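Local atomic coordinates of type IV pilus biogenesis factor PilY1 (Pseudomonas aeruginosa, PDB entry 3HX6), a protein that primes type IV pilus assembly, probably counteracts pilus retraction under calcium control, and takes part in twitching motility and adhesion to host cells. Residues S253-D258 and T329-L334; P196-A201 and V210-G215; V345-G350 and Y369-Q374. The protein carries 3 engineered substitutions. All blocks are in the same frame, centred on the assembly; numbering follows the deposited sequence.

Contact 1 (S253-D258 and T329-L334); sequences SPRLAD and TAAPSL. With CA (calcium ion), chain C.
Thr329 meets Ser253 through water: one molecule takes Thr329 O as acceptor and is hydrogen-bonded to Ser253 OG, whose direct protein partner is Lys197 N. The Thr329 hydroxyl turns elsewhere, to Gly350 O. At Ala330 a second water donates to both Ala330 O and Ser253 O, stitching the two carbonyls together. Ala331 makes the close approach. Its CA lies 3.3 Å from Ser253 O, a CA-H...O contact, and its CB sits 3.8 Å from Ser253 CB; Asp452 OD1 accepts its backbone N-H. Pro332 supplies the direct hydrogen bond: Arg255 NE donates to Pro332 O at 2.7 Å, close to straight (157° at the hydrogen), with the oxygen at the edge of the guanidinium and nearly in its plane. The arginine gets there by folding back on itself. Its chain leaves anti to the backbone N, then bends twice, at chi2 (66°) and chi3 (58°), wrapping CB, CG and NE round the same carbonyl, while CB also rests 3.7 Å from Pro332 CD. Further out, Arg255 NH2 donates to a third water, 2.9 Å away, that is also hydrogen-bonded to Ser333 OG; Asp452 forms a long, weak ion pair with the same nitrogen. Leu334 closes the row by pressing CD1 tightly on Ala257 CB at 3.5 Å. Just after Ala257 in the chain, Asp258 OD1 binds the calcium ion at 2.6 Å, with the side chains of Asn260, Asp262 and Asp266, the backbone O of Val264 and a water. The segments run nearly parallel without backbone hydrogen bonds between them. Strand 251-257 pairs instead with strand 267-272, whose Tyr269 touches Ala257 and Leu334, and strand 333-336 pairs with 343-348, so this is a side-chain and water seam between the first strands of two successive propeller sheets.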
ATOM      1  N   SER A 253     -21.193   5.320  19.680  1.00 13.55           N
ATOM      2  CA  SER A 253     -20.437   4.360  18.878  1.00 12.07           C
ATOM      3  C   SER A 253     -19.550   3.436  19.700  1.00 12.32           C
ATOM      4  O   SER A 253     -18.697   3.886  20.465  1.00 10.90           O
ATOM      5  CB  SER A 253     -19.568   5.102  17.858  1.00 13.56           C
ATOM      6  OG  SER A 253     -20.308   6.115  17.202  1.00 15.55           O
ATOM      7  N   PRO A 254     -19.725   2.116  19.539  1.00 13.09           N
ATOM      8  CA  PRO A 254     -18.881   1.204  20.317  1.00 12.94           C
ATOM      9  C   PRO A 254     -17.595   0.833  19.598  1.00 15.45           C
ATOM     10  O   PRO A 254     -17.485   0.982  18.376  1.00 15.40           O
ATOM     11  CB  PRO A 254     -19.777  -0.014  20.498  1.00 11.65           C
ATOM     12  CG  PRO A 254     -20.487  -0.067  19.169  1.00 12.91           C
ATOM     13  CD  PRO A 254     -20.843   1.395  18.905  1.00  9.04           C
ATOM     14  N   ARG A 255     -16.618   0.370  20.372  1.00 12.29           N
ATOM     15  CA  ARG A 255     -15.362  -0.109  19.825  1.00 12.52           C
ATOM     16  C   ARG A 255     -15.262  -1.547  20.338  1.00 14.41           C
ATOM     17  O   ARG A 255     -15.254  -1.790  21.546  1.00 12.37           O
ATOM     18  CB  ARG A 255     -14.171   0.699  20.344  1.00 13.81           C
ATOM     19  CG  ARG A 255     -12.808   0.138  19.916  1.00 14.53           C
ATOM     20  CD  ARG A 255     -12.592   0.233  18.401  1.00 16.36           C
ATOM     21  NE  ARG A 255     -12.691   1.615  17.947  1.00 19.79           N
ATOM     22  CZ  ARG A 255     -12.576   2.011  16.683  1.00 23.75           C
ATOM     23  NH1 ARG A 255     -12.351   1.123  15.719  1.00 23.55           N
ATOM     24  NH2 ARG A 255     -12.710   3.296  16.378  1.00 21.32           N
ATOM     25  N   LEU A 256     -15.210  -2.504  19.427  1.00 13.79           N
ATOM     26  CA  LEU A 256     -15.107  -3.894  19.838  1.00 15.32           C
ATOM     27  C   LEU A 256     -13.653  -4.276  20.056  1.00 14.85           C
ATOM     28  O   LEU A 256     -12.761  -3.771  19.371  1.00 16.16           O
ATOM     29  CB  LEU A 256     -15.755  -4.799  18.791  1.00 17.01           C
ATOM     30  CG  LEU A 256     -17.229  -5.115  19.078  1.00 19.82           C
ATOM     31  CD1 LEU A 256     -18.015  -3.839  19.346  1.00 20.87           C
ATOM     32  CD2 LEU A 256     -17.804  -5.882  17.910  1.00 24.13           C
ATOM     33  N   ALA A 257     -13.418  -5.152  21.026  1.00 14.25           N
ATOM     34  CA  ALA A 257     -12.067  -5.604  21.337  1.00 13.50           C
ATOM     35  C   ALA A 257     -11.978  -7.110  21.163  1.00 13.92           C
ATOM     36  O   ALA A 257     -12.866  -7.849  21.595  1.00 12.00           O
ATOM     37  CB  ALA A 257     -11.697  -5.230  22.770  1.00 10.99           C
ATOM     38  N   ASP A 258     -10.893  -7.546  20.533  1.00 13.63           N
ATOM     39  CA  ASP A 258     -10.613  -8.954  20.280  1.00 16.86           C
ATOM     40  C   ASP A 258      -9.235  -9.177  20.890  1.00 17.62           C
ATOM     41  O   ASP A 258      -8.217  -8.907  20.259  1.00 20.03           O
ATOM     42  CB  ASP A 258     -10.587  -9.205  18.768  1.00 16.53           C
ATOM     43  CG  ASP A 258     -10.034 -10.573  18.410  1.00 17.61           C
ATOM     44  OD1 ASP A 258      -9.926 -11.432  19.306  1.00 16.66           O
ATOM     45  OD2 ASP A 258      -9.717 -10.788  17.223  1.00 19.90           O
ATOM     46  N   THR A 329     -19.365  10.996  22.112  1.00 15.25           N
ATOM     47  CA  THR A 329     -20.003  10.664  20.849  1.00 14.35           C
ATOM     48  C   THR A 329     -19.180   9.660  20.056  1.00 15.35           C
ATOM     49  O   THR A 329     -19.703   8.665  19.556  1.00 12.31           O
ATOM     50  CB  THR A 329     -20.163  11.921  19.965  1.00 14.69           C
ATOM     51  OG1 THR A 329     -21.040  12.850  20.599  1.00 19.61           O
ATOM     52  CG2 THR A 329     -20.718  11.547  18.608  1.00 17.32           C
ATOM     53  N   ALA A 330     -17.887   9.940  19.939  1.00 12.28           N
ATOM     54  CA  ALA A 330     -16.983   9.094  19.182  1.00 12.84           C
ATOM     55  C   ALA A 330     -16.663   7.784  19.873  1.00 13.43           C
ATOM     56  O   ALA A 330     -16.706   7.679  21.101  1.00  9.68           O
ATOM     57  CB  ALA A 330     -15.685   9.848  18.895  1.00 12.30           C
ATOM     58  N   ALA A 331     -16.330   6.785  19.062  1.00 13.38           N
ATOM     59  CA  ALA A 331     -15.969   5.476  19.568  1.00 12.05           C
ATOM     60  C   ALA A 331     -14.612   5.561  20.243  1.00 11.28           C
ATOM     61  O   ALA A 331     -13.782   6.401  19.885  1.00 11.40           O
ATOM     62  CB  ALA A 331     -15.897   4.474  18.424  1.00 12.36           C
ATOM     63  N   PRO A 332     -14.374   4.699  21.242  1.00 10.20           N
ATOM     64  CA  PRO A 332     -13.094   4.685  21.944  1.00 12.25           C
ATOM     65  C   PRO A 332     -12.104   3.965  21.028  1.00 13.41           C
ATOM     66  O   PRO A 332     -12.505   3.371  20.022  1.00 11.63           O
ATOM     67  CB  PRO A 332     -13.380   3.841  23.192  1.00 12.36           C
ATOM     68  CG  PRO A 332     -14.872   3.894  23.341  1.00 12.42           C
ATOM     69  CD  PRO A 332     -15.350   3.834  21.925  1.00 10.21           C
ATOM     70  N   SER A 333     -10.823   4.046  21.372  1.00 11.53           N
ATOM     71  CA  SER A 333      -9.758   3.363  20.645  1.00 12.78           C
ATOM     72  C   SER A 333      -8.994   2.645  21.743  1.00 12.47           C
ATOM     73  O   SER A 333      -8.935   3.134  22.867  1.00 12.85           O
ATOM     74  CB  SER A 333      -8.833   4.350  19.923  1.00 12.02           C
ATOM     75  OG  SER A 333      -9.398   4.757  18.696  1.00 13.35           O
ATOM     76  N   LEU A 334      -8.417   1.493  21.429  1.00 13.25           N
ATOM     77  CA  LEU A 334      -7.695   0.719  22.434  1.00 16.05           C
ATOM     78  C   LEU A 334      -6.241   0.488  22.068  1.00 15.95           C
ATOM     79  O   LEU A 334      -5.927   0.172  20.921  1.00 16.36           O
ATOM     80  CB  LEU A 334      -8.382  -0.636  22.631  1.00 18.35           C
ATOM     81  CG  LEU A 334      -9.878  -0.595  22.956  1.00 22.79           C
ATOM     82  CD1 LEU A 334     -10.447  -2.004  22.913  1.00 25.47           C
ATOM     83  CD2 LEU A 334     -10.097   0.029  24.315  1.00 23.00           C
TER
HETATM   84 CA    CA C   1     -11.509 -13.057  20.545  1.00 20.24          CA
HETATM   85  O   HOH W   1     -18.555   5.814  22.280  1.00 14.17           O
HETATM   86  O   HOH W   2     -22.199   8.285  18.196  1.00 17.57           O
HETATM   87  O   HOH W   3     -12.008   5.562  17.971  1.00 13.42           O
HETATM   88  O   HOH W   4     -12.442 -15.242  20.897  1.00 22.38           O

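Contact 2 (P196-A201 and V210-G215); sequences PKPTVA and VVTGNG
Pro198 and Thr212 are packed tightly, CB to CB at 3.5 Å, just where the strand pairing starts. Thr212 carries OG1 anti to its own backbone N (chi1 -170°), which brings the hydroxyl alongside Pro198 and within 2.7 Å of a water, measured from Thr212 OG1; that water donates to Pro196 O, tying together the part of the hairpin where the prolines have no N-H to give. The same Pro198 CB also meets Val210 CG1, 3.7 Å away, the methyl that chi1 of 166° swings opposite the Val210 backbone N. The Pro196 ring lies by Thr212 and Gly215: CB is nearest Thr212 OG1, and CG lies 3.8 Å from Gly215 CA. Gly215, with its positive phi (95°), adopts a backbone shape that suits glycine, and its CA packs against the proline ring. Within these residues the ladder holds two pairs. Thr199 N donates to Val211 O (2.8 Å) and Val211 N to Thr199 O (2.7 Å), making one antiparallel hydrogen-bonded pair, followed by the non-hydrogen-bonded pair Val200-Val210. Thr199 and Val211 side chains share one face and touch Leu256 of strand 251-257; Val200 and Val210 point to the other and meet Ile156 of strand 150-158. A beta hairpin starting a four-stranded antiparallel sheet, packed between the sheets before and after it, is the pattern of a beta-propeller blade.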
ATOM      1  N   PRO A 196     -24.874   7.004  16.308  1.00 15.70           N
ATOM      2  CA  PRO A 196     -23.715   6.148  16.563  1.00 17.04           C
ATOM      3  C   PRO A 196     -23.318   5.332  15.341  1.00 17.10           C
ATOM      4  O   PRO A 196     -24.170   4.909  14.571  1.00 19.50           O
ATOM      5  CB  PRO A 196     -24.191   5.250  17.705  1.00 16.13           C
ATOM      6  CG  PRO A 196     -25.152   6.125  18.442  1.00 17.26           C
ATOM      7  CD  PRO A 196     -25.929   6.751  17.306  1.00 13.24           C
ATOM      8  N   LYS A 197     -22.020   5.126  15.169  1.00 18.97           N
ATOM      9  CA  LYS A 197     -21.516   4.330  14.063  1.00 19.27           C
ATOM     10  C   LYS A 197     -21.467   2.882  14.532  1.00 17.99           C
ATOM     11  O   LYS A 197     -20.787   2.551  15.503  1.00 15.79           O
ATOM     12  CB  LYS A 197     -20.112   4.779  13.664  1.00 24.29           C
ATOM     13  CG  LYS A 197     -20.057   6.155  13.028  1.00 32.10           C
ATOM     14  CD  LYS A 197     -18.689   6.410  12.407  1.00 37.08           C
ATOM     15  CE  LYS A 197     -18.666   7.742  11.675  1.00 41.23           C
ATOM     16  NZ  LYS A 197     -17.500   7.843  10.747  1.00 46.58           N
ATOM     17  N   PRO A 198     -22.193   1.996  13.849  1.00 16.86           N
ATOM     18  CA  PRO A 198     -22.177   0.598  14.268  1.00 16.27           C
ATOM     19  C   PRO A 198     -20.917  -0.131  13.838  1.00 16.40           C
ATOM     20  O   PRO A 198     -20.197   0.313  12.935  1.00 16.79           O
ATOM     21  CB  PRO A 198     -23.423   0.031  13.593  1.00 15.92           C
ATOM     22  CG  PRO A 198     -23.455   0.790  12.303  1.00 17.26           C
ATOM     23  CD  PRO A 198     -23.129   2.209  12.730  1.00 16.92           C
ATOM     24  N   THR A 199     -20.646  -1.242  14.509  1.00 16.08           N
ATOM     25  CA  THR A 199     -19.514  -2.089  14.169  1.00 17.79           C
ATOM     26  C   THR A 199     -20.146  -3.408  13.751  1.00 17.28           C
ATOM     27  O   THR A 199     -21.144  -3.840  14.330  1.00 16.55           O
ATOM     28  CB  THR A 199     -18.572  -2.341  15.376  1.00 19.40           C
ATOM     29  OG1 THR A 199     -17.771  -1.176  15.616  1.00 18.44           O
ATOM     30  CG2 THR A 199     -17.644  -3.525  15.095  1.00 21.00           C
ATOM     31  N   VAL A 200     -19.584  -4.026  12.724  1.00 15.28           N
ATOM     32  CA  VAL A 200     -20.078  -5.306  12.249  1.00 14.54           C
ATOM     33  C   VAL A 200     -19.021  -6.304  12.669  1.00 13.96           C
ATOM     34  O   VAL A 200     -17.862  -6.182  12.282  1.00 13.65           O
ATOM     35  CB  VAL A 200     -20.225  -5.319  10.729  1.00 14.14           C
ATOM     36  CG1 VAL A 200     -20.645  -6.710  10.263  1.00 13.15           C
ATOM     37  CG2 VAL A 200     -21.259  -4.278  10.311  1.00 13.63           C
ATOM     38  N   ALA A 201     -19.406  -7.292  13.465  1.00 13.97           N
ATOM     39  CA  ALA A 201     -18.412  -8.243  13.933  1.00 15.50           C
ATOM     40  C   ALA A 201     -18.952  -9.612  14.270  1.00 13.26           C
ATOM     41  O   ALA A 201     -20.156  -9.816  14.399  1.00 12.90           O
ATOM     42  CB  ALA A 201     -17.688  -7.662  15.147  1.00 12.39           C
ATOM     43  N   VAL A 210     -24.564  -6.717  14.151  1.00 12.55           N
ATOM     44  CA  VAL A 210     -24.351  -5.290  14.060  1.00 13.25           C
ATOM     45  C   VAL A 210     -24.353  -4.903  15.522  1.00 13.25           C
ATOM     46  O   VAL A 210     -25.333  -5.147  16.228  1.00 14.47           O
ATOM     47  CB  VAL A 210     -25.506  -4.576  13.353  1.00 13.08           C
ATOM     48  CG1 VAL A 210     -25.413  -3.061  13.599  1.00 12.27           C
ATOM     49  CG2 VAL A 210     -25.452  -4.877  11.858  1.00 15.01           C
ATOM     50  N   VAL A 211     -23.246  -4.348  15.991  1.00 12.93           N
ATOM     51  CA  VAL A 211     -23.152  -3.929  17.378  1.00 12.79           C
ATOM     52  C   VAL A 211     -23.039  -2.421  17.392  1.00 14.31           C
ATOM     53  O   VAL A 211     -22.094  -1.855  16.849  1.00 14.55           O
ATOM     54  CB  VAL A 211     -21.937  -4.573  18.060  1.00 11.69           C
ATOM     55  CG1 VAL A 211     -21.877  -4.161  19.526  1.00 12.35           C
ATOM     56  CG2 VAL A 211     -22.049  -6.098  17.933  1.00  6.50           C
ATOM     57  N   THR A 212     -24.016  -1.769  18.009  1.00 13.05           N
ATOM     58  CA  THR A 212     -24.027  -0.321  18.042  1.00 12.88           C
ATOM     59  C   THR A 212     -24.709   0.219  19.294  1.00 12.41           C
ATOM     60  O   THR A 212     -25.271  -0.541  20.077  1.00 11.85           O
ATOM     61  CB  THR A 212     -24.756   0.208  16.792  1.00 14.21           C
ATOM     62  OG1 THR A 212     -24.583   1.623  16.690  1.00 15.40           O
ATOM     63  CG2 THR A 212     -26.241  -0.137  16.860  1.00 13.80           C
ATOM     64  N   GLY A 213     -24.638   1.535  19.490  1.00 12.74           N
ATOM     65  CA  GLY A 213     -25.286   2.148  20.635  1.00 11.79           C
ATOM     66  C   GLY A 213     -26.738   2.376  20.251  1.00 13.39           C
ATOM     67  O   GLY A 213     -27.044   2.470  19.061  1.00 13.63           O
ATOM     68  N   ASN A 214     -27.637   2.461  21.231  1.00 12.01           N
ATOM     69  CA  ASN A 214     -29.052   2.666  20.922  1.00 13.18           C
ATOM     70  C   ASN A 214     -29.321   4.057  20.359  1.00 14.39           C
ATOM     71  O   ASN A 214     -30.375   4.318  19.778  1.00 14.68           O
ATOM     72  CB  ASN A 214     -29.915   2.431  22.163  1.00 14.33           C
ATOM     73  CG  ASN A 214     -29.724   3.497  23.225  1.00 15.70           C
ATOM     74  OD1 ASN A 214     -28.601   3.806  23.617  1.00 13.03           O
ATOM     75  ND2 ASN A 214     -30.831   4.057  23.704  1.00 12.96           N
ATOM     76  N   GLY A 215     -28.373   4.966  20.515  1.00 13.58           N
ATOM     77  CA  GLY A 215     -28.613   6.286  19.967  1.00 15.99           C
ATOM     78  C   GLY A 215     -29.176   7.284  20.959  1.00 16.38           C
ATOM     79  O   GLY A 215     -29.279   7.008  22.151  1.00 12.79           O
TER
HETATM   80  O   HOH W   5     -26.233   3.031  15.050  1.00 14.60           O

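Contact 3 (V345-G350 and Y369-Q374); sequences VIFGTG and YGIWDQ
The dense part is the apolar cluster of Phe347, Tyr369 and Ile371, all on one face of the strand pair. Chi1 of 51° sets the Phe347 ring between its own backbone N and carbonyl carbon, swinging it across toward strand 367-373. There Tyr369 CB sits over one ring face, 3.8 Å from the centroid, a CH-pi contact, while Ile371 CG1 comes in at the ring edge, 3.5 Å from Phe347 CE1. The two rings are nearly parallel but slid apart, centroids 5.4 Å from each other, so they barely overlap. Four backbone hydrogen bonds join Val345 to Ile371 and Phe347 to Tyr369, the shortest being Val345 N to Ile371 O at 2.6 Å. Packing slackens toward both ends: Thr349 CG2 only grazes the edge of the Tyr369 ring at Tyr369 CE1 (3.9 Å), and Val345 CG2 meets Asp373 CB at the same distance. Past Asp373, held by Tyr269 and Arg279, the chain reaches the partly exposed Gln374. Val345 and Phe347 rest on Leu277 of strand 276-281, and Ile346 faces Trp434 on the other side: antiparallel beta pairing with one face laid on the adjacent sheet, as between beta-propeller blades.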
ATOM      1  N   VAL A 345      -7.691   2.623  27.323  1.00 11.14           N
ATOM      2  CA  VAL A 345      -8.898   2.945  26.578  1.00 11.65           C
ATOM      3  C   VAL A 345      -8.899   4.443  26.306  1.00 12.50           C
ATOM      4  O   VAL A 345      -8.944   5.255  27.229  1.00 11.54           O
ATOM      5  CB  VAL A 345     -10.151   2.557  27.379  1.00 12.54           C
ATOM      6  CG1 VAL A 345     -11.397   2.749  26.527  1.00 11.91           C
ATOM      7  CG2 VAL A 345     -10.033   1.107  27.850  1.00 13.04           C
ATOM      8  N   ILE A 346      -8.841   4.810  25.033  1.00 13.25           N
ATOM      9  CA  ILE A 346      -8.804   6.217  24.656  1.00 13.15           C
ATOM     10  C   ILE A 346     -10.149   6.685  24.111  1.00 12.74           C
ATOM     11  O   ILE A 346     -10.733   6.047  23.239  1.00 13.38           O
ATOM     12  CB  ILE A 346      -7.701   6.457  23.596  1.00 12.95           C
ATOM     13  CG1 ILE A 346      -6.359   5.949  24.142  1.00 15.29           C
ATOM     14  CG2 ILE A 346      -7.628   7.936  23.241  1.00 13.27           C
ATOM     15  CD1 ILE A 346      -5.217   5.991  23.150  1.00 11.44           C
ATOM     16  N   PHE A 347     -10.642   7.797  24.643  1.00 12.61           N
ATOM     17  CA  PHE A 347     -11.915   8.350  24.195  1.00 13.59           C
ATOM     18  C   PHE A 347     -11.947   9.856  24.407  1.00 13.75           C
ATOM     19  O   PHE A 347     -11.322  10.377  25.334  1.00 14.01           O
ATOM     20  CB  PHE A 347     -13.087   7.689  24.937  1.00 13.50           C
ATOM     21  CG  PHE A 347     -12.939   7.696  26.435  1.00 15.30           C
ATOM     22  CD1 PHE A 347     -12.100   6.787  27.066  1.00 14.12           C
ATOM     23  CD2 PHE A 347     -13.633   8.620  27.214  1.00 13.67           C
ATOM     24  CE1 PHE A 347     -11.953   6.795  28.457  1.00 16.44           C
ATOM     25  CE2 PHE A 347     -13.492   8.634  28.605  1.00 14.95           C
ATOM     26  CZ  PHE A 347     -12.652   7.720  29.224  1.00 11.84           C
ATOM     27  N   GLY A 348     -12.665  10.550  23.530  1.00 14.01           N
ATOM     28  CA  GLY A 348     -12.769  11.995  23.627  1.00 13.32           C
ATOM     29  C   GLY A 348     -14.218  12.397  23.794  1.00 14.12           C
ATOM     30  O   GLY A 348     -15.124  11.636  23.447  1.00 10.94           O
ATOM     31  N   THR A 349     -14.452  13.601  24.303  1.00 11.66           N
ATOM     32  CA  THR A 349     -15.817  14.028  24.530  1.00 13.10           C
ATOM     33  C   THR A 349     -16.299  15.052  23.513  1.00 12.64           C
ATOM     34  O   THR A 349     -15.501  15.726  22.858  1.00 12.06           O
ATOM     35  CB  THR A 349     -15.972  14.591  25.959  1.00 12.09           C
ATOM     36  OG1 THR A 349     -15.178  15.774  26.098  1.00 14.11           O
ATOM     37  CG2 THR A 349     -15.495  13.554  26.981  1.00 11.50           C
ATOM     38  N   GLY A 350     -17.617  15.154  23.396  1.00 12.93           N
ATOM     39  CA  GLY A 350     -18.228  16.084  22.468  1.00 14.36           C
ATOM     40  C   GLY A 350     -19.574  15.560  22.001  1.00 15.59           C
ATOM     41  O   GLY A 350     -19.869  14.373  22.138  1.00 14.77           O
ATOM     42  N   TYR A 369      -9.336  11.398  26.811  1.00 12.54           N
ATOM     43  CA  TYR A 369      -8.909  10.593  27.947  1.00 12.85           C
ATOM     44  C   TYR A 369      -8.239   9.298  27.539  1.00 12.81           C
ATOM     45  O   TYR A 369      -8.548   8.725  26.496  1.00 14.15           O
ATOM     46  CB  TYR A 369     -10.105  10.210  28.837  1.00 12.36           C
ATOM     47  CG  TYR A 369     -10.820  11.368  29.489  1.00 14.39           C
ATOM     48  CD1 TYR A 369     -11.933  11.951  28.890  1.00 12.31           C
ATOM     49  CD2 TYR A 369     -10.387  11.876  30.716  1.00 12.46           C
ATOM     50  CE1 TYR A 369     -12.604  13.010  29.493  1.00 14.49           C
ATOM     51  CE2 TYR A 369     -11.046  12.940  31.330  1.00 14.39           C
ATOM     52  CZ  TYR A 369     -12.153  13.501  30.715  1.00 13.77           C
ATOM     53  OH  TYR A 369     -12.808  14.550  31.312  1.00 14.80           O
ATOM     54  N   GLY A 370      -7.335   8.843  28.400  1.00 11.99           N
ATOM     55  CA  GLY A 370      -6.645   7.586  28.207  1.00 10.94           C
ATOM     56  C   GLY A 370      -6.786   6.881  29.548  1.00 13.62           C
ATOM     57  O   GLY A 370      -6.090   7.225  30.500  1.00 11.64           O
ATOM     58  N   ILE A 371      -7.689   5.905  29.632  1.00 13.79           N
ATOM     59  CA  ILE A 371      -7.928   5.186  30.881  1.00 13.15           C
ATOM     60  C   ILE A 371      -7.433   3.740  30.861  1.00 12.88           C
ATOM     61  O   ILE A 371      -7.711   2.983  29.939  1.00 10.23           O
ATOM     62  CB  ILE A 371      -9.433   5.163  31.226  1.00 12.19           C
ATOM     63  CG1 ILE A 371      -9.973   6.590  31.311  1.00 13.24           C
ATOM     64  CG2 ILE A 371      -9.651   4.422  32.548  1.00 14.49           C
ATOM     65  CD1 ILE A 371      -9.313   7.447  32.372  1.00  7.29           C
ATOM     66  N   TRP A 372      -6.718   3.350  31.906  1.00 12.40           N
ATOM     67  CA  TRP A 372      -6.189   1.998  31.980  1.00 13.48           C
ATOM     68  C   TRP A 372      -7.224   0.969  32.419  1.00 12.54           C
ATOM     69  O   TRP A 372      -7.740   1.041  33.529  1.00 14.61           O
ATOM     70  CB  TRP A 372      -5.008   1.961  32.946  1.00 14.17           C
ATOM     71  CG  TRP A 372      -4.221   0.685  32.933  1.00 17.16           C
ATOM     72  CD1 TRP A 372      -4.373  -0.373  32.080  1.00 16.73           C
ATOM     73  CD2 TRP A 372      -3.105   0.365  33.772  1.00 15.70           C
ATOM     74  NE1 TRP A 372      -3.421  -1.326  32.335  1.00 15.84           N
ATOM     75  CE2 TRP A 372      -2.627  -0.900  33.366  1.00 16.89           C
ATOM     76  CE3 TRP A 372      -2.460   1.028  34.825  1.00 17.63           C
ATOM     77  CZ2 TRP A 372      -1.527  -1.518  33.980  1.00 17.79           C
ATOM     78  CZ3 TRP A 372      -1.365   0.412  35.439  1.00 17.50           C
ATOM     79  CH2 TRP A 372      -0.912  -0.849  35.010  1.00 17.38           C
ATOM     80  N   ASP A 373      -7.546   0.032  31.534  1.00 10.91           N
ATOM     81  CA  ASP A 373      -8.462  -1.052  31.875  1.00 12.50           C
ATOM     82  C   ASP A 373      -7.484  -2.196  32.148  1.00 11.50           C
ATOM     83  O   ASP A 373      -6.883  -2.723  31.221  1.00 10.91           O
ATOM     84  CB  ASP A 373      -9.360  -1.422  30.691  1.00 12.25           C
ATOM     85  CG  ASP A 373     -10.349  -2.520  31.036  1.00 15.14           C
ATOM     86  OD1 ASP A 373     -10.204  -3.131  32.121  1.00 15.51           O
ATOM     87  OD2 ASP A 373     -11.267  -2.780  30.226  1.00 12.99           O
ATOM     88  N   GLN A 374      -7.312  -2.567  33.415  1.00 13.92           N
ATOM     89  CA  GLN A 374      -6.364  -3.622  33.769  1.00 16.81           C
ATOM     90  C   GLN A 374      -6.944  -5.028  33.801  1.00 17.61           C
ATOM     91  O   GLN A 374      -6.231  -5.989  34.093  1.00 17.75           O
ATOM     92  CB  GLN A 374      -5.750  -3.334  35.137  1.00 17.38           C
ATOM     93  CG  GLN A 374      -5.311  -1.906  35.343  1.00 17.53           C
ATOM     94  CD  GLN A 374      -4.528  -1.746  36.628  1.00 20.11           C
ATOM     95  OE1 GLN A 374      -4.540  -0.689  37.248  1.00 23.67           O
ATOM     96  NE2 GLN A 374      -3.834  -2.800  37.028  1.00 20.32           N
TER

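All three contacts lie in the beta-propeller of the C-terminal domain of PilY1 and are largely buried, but contact 1 is the most central, its centre about 5 Å from that of the chain, against about 10 and 12 Å for contacts 2 and 3. Contacts 2 and 3 each join neighbouring strands within a sheet through backbone ladders, contact 2 with prolines and a water, contact 3 with aromatic and aliphatic groups. Contact 1 bridges different sheets and relies on an arginine and waters. It also connects the others: Pro254 packs on Val211 of contact 2, and Ser333 N bonds to Ile346 O of contact 3. Contacts 2 and 3 do not touch. Only contact 1 contains a calcium ligand.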